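Local coordinates for protein myosin-4 (PDB 3MMI) that carries specific mRNAs such as the ASH1 message toward the yeast bud as a class V myosin motor, recruited to them through SHE3, at residues I168-M173 / A189-F194. Numbering follows the deposited sequence.
Sequences IEIFDM and AKLFTF
I168 and L191 lie at the centre of a buried, apolar contact in the globular tail, where the end of helix 132-168 and the short helix 170-174 pack against helix 185-204. Their CA atoms, 5.9 Å apart, are the nearest CA pair between the segments. I168 works with two branches. With CG1 beside its backbone N (chi1 -70°), CG2 falls anti to that N and meets L191 CD1 at 3.7 Å, while CD1 lies over one face of the F194 ring, offset toward the rim, in a CH-pi arrangement, though its very short approach is doubtful. An alanine in place of I168 would remove both branches and would probably leave the F194 ring face without the methyl over it and L191 CD1 without its CG2 neighbour. The M173 side chain, from helix 170-174, crosses that of L191 at about a right angle, with SD 3.9 Å from L191 CB. I170 adds a looser touch, CD1 to L191 CD1 at 4.1 Å, and packs on L223, M226 and L227 of helix 209-234, while L191 also touches L253 of helix 240-257. The turn is made at E169, whose positive phi (70°) places it as C-prime of a Schellman motif, its N and that of I170 bonding back into the last turn of helix 132-168. E169 also sits at the N-cap position of helix 170-174, its O accepting from M173 N. A Schellman-terminated helix leading into a short helix, with apolar side chains packed on a neighbouring helix, fits the all-helical dilute-type globular tail of class V myosins.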
loop_
_atom_site.group_PDB
_atom_site.type_symbol
_atom_site.label_atom_id
_atom_site.label_comp_id
_atom_site.label_asym_id
_atom_site.label_seq_id
_atom_site.Cartn_x
_atom_site.Cartn_y
_atom_site.Cartn_z
ATOM N N ILE A 168 -1.567 0.918 16.810
ATOM C CA ILE A 168 -2.652 1.830 16.955
ATOM C C ILE A 168 -3.903 1.026 17.293
ATOM O O ILE A 168 -4.915 1.598 17.689
ATOM C CB ILE A 168 -2.868 2.560 15.661
ATOM C CG1 ILE A 168 -1.723 3.517 15.413
ATOM C CG2 ILE A 168 -4.113 3.240 15.635
ATOM C CD1 ILE A 168 -1.834 4.024 14.055
ATOM N N GLU A 169 -3.858 -0.291 17.191
ATOM C CA GLU A 169 -4.988 -1.088 17.706
ATOM C C GLU A 169 -6.294 -0.934 16.856
ATOM O O GLU A 169 -7.454 -0.854 17.380
ATOM C CB GLU A 169 -5.289 -0.721 19.190
ATOM C CG GLU A 169 -4.068 -0.895 20.143
ATOM C CD GLU A 169 -4.386 -0.499 21.583
ATOM O OE1 GLU A 169 -4.458 -1.355 22.420
ATOM O OE2 GLU A 169 -4.582 0.678 21.894
ATOM N N ILE A 170 -6.121 -0.888 15.543
ATOM C CA ILE A 170 -7.224 -0.647 14.646
ATOM C C ILE A 170 -8.415 -1.574 14.871
ATOM O O ILE A 170 -9.560 -1.113 14.877
ATOM C CB ILE A 170 -6.812 -0.594 13.148
ATOM C CG1 ILE A 170 -6.585 0.883 12.708
ATOM C CG2 ILE A 170 -7.999 -0.885 12.256
ATOM C CD1 ILE A 170 -5.193 1.299 12.594
ATOM N N PHE A 171 -8.158 -2.830 15.140
ATOM C CA PHE A 171 -9.182 -3.742 15.478
ATOM C C PHE A 171 -10.084 -3.323 16.653
ATOM O O PHE A 171 -11.317 -3.289 16.524
ATOM C CB PHE A 171 -8.638 -5.184 15.685
ATOM C CG PHE A 171 -9.740 -6.142 16.061
ATOM C CD1 PHE A 171 -10.544 -6.710 15.071
ATOM C CD2 PHE A 171 -10.072 -6.355 17.385
ATOM C CE1 PHE A 171 -11.665 -7.580 15.427
ATOM C CE2 PHE A 171 -11.176 -7.174 17.755
ATOM C CZ PHE A 171 -11.955 -7.833 16.796
ATOM N N ASP A 172 -9.490 -3.063 17.821
ATOM C CA ASP A 172 -10.234 -2.659 19.026
ATOM C C ASP A 172 -10.901 -1.363 18.899
ATOM O O ASP A 172 -11.903 -1.158 19.534
ATOM C CB ASP A 172 -9.372 -2.578 20.301
ATOM C CG ASP A 172 -9.061 -3.947 20.882
ATOM O OD1 ASP A 172 -9.886 -4.851 20.711
ATOM O OD2 ASP A 172 -7.963 -4.126 21.495
ATOM N N MET A 173 -10.370 -0.498 18.066
ATOM C CA MET A 173 -10.956 0.834 17.810
ATOM C C MET A 173 -12.208 0.700 16.952
ATOM O O MET A 173 -13.124 1.446 17.099
ATOM C CB MET A 173 -9.865 1.648 17.074
ATOM C CG MET A 173 -9.887 3.118 17.284
ATOM S SD MET A 173 -8.678 3.989 16.345
ATOM C CE MET A 173 -7.572 2.724 15.738
ATOM N N ALA A 189 -7.745 9.145 19.294
ATOM C CA ALA A 189 -6.818 10.258 19.439
ATOM C C ALA A 189 -5.479 9.734 19.089
ATOM O O ALA A 189 -4.694 10.445 18.530
ATOM C CB ALA A 189 -6.819 10.873 20.895
ATOM N N LYS A 190 -5.183 8.490 19.436
ATOM C CA LYS A 190 -3.889 7.950 19.125
ATOM C C LYS A 190 -3.752 7.695 17.588
ATOM O O LYS A 190 -2.628 7.870 17.019
ATOM C CB LYS A 190 -3.687 6.621 19.887
ATOM N N LEU A 191 -4.828 7.211 16.923
ATOM C CA LEU A 191 -4.801 7.125 15.482
ATOM C C LEU A 191 -4.549 8.489 14.784
ATOM O O LEU A 191 -3.774 8.584 13.829
ATOM C CB LEU A 191 -6.140 6.546 14.950
ATOM C CG LEU A 191 -6.208 6.474 13.430
ATOM C CD1 LEU A 191 -5.229 5.411 12.840
ATOM C CD2 LEU A 191 -7.617 6.113 13.155
ATOM N N PHE A 192 -5.227 9.533 15.253
ATOM C CA PHE A 192 -5.058 10.864 14.633
ATOM C C PHE A 192 -3.672 11.489 14.797
ATOM O O PHE A 192 -3.112 12.068 13.841
ATOM C CB PHE A 192 -6.112 11.822 15.114
ATOM C CG PHE A 192 -7.506 11.422 14.715
ATOM C CD1 PHE A 192 -7.738 10.659 13.564
ATOM C CD2 PHE A 192 -8.597 11.760 15.517
ATOM C CE1 PHE A 192 -9.053 10.291 13.168
ATOM C CE2 PHE A 192 -9.922 11.366 15.112
ATOM C CZ PHE A 192 -10.100 10.603 13.893
ATOM N N THR A 193 -3.063 11.213 15.945
ATOM C CA THR A 193 -1.709 11.618 16.183
ATOM C C THR A 193 -0.730 10.848 15.323
ATOM O O THR A 193 0.239 11.446 14.763
ATOM C CB THR A 193 -1.364 11.513 17.703
ATOM O OG1 THR A 193 -2.176 12.486 18.368
ATOM C CG2 THR A 193 0.068 11.832 17.943
ATOM N N PHE A 194 -0.988 9.552 15.188
ATOM C CA PHE A 194 -0.137 8.719 14.349
ATOM C C PHE A 194 -0.136 9.173 12.873
ATOM O O PHE A 194 0.903 9.212 12.225
ATOM C CB PHE A 194 -0.506 7.243 14.444
ATOM C CG PHE A 194 0.144 6.408 13.341
ATOM C CD1 PHE A 194 1.348 5.857 13.534
ATOM C CD2 PHE A 194 -0.485 6.221 12.095
ATOM C CE1 PHE A 194 1.958 5.086 12.575
ATOM C CE2 PHE A 194 0.119 5.449 11.078
ATOM C CZ PHE A 194 1.366 4.896 11.322
#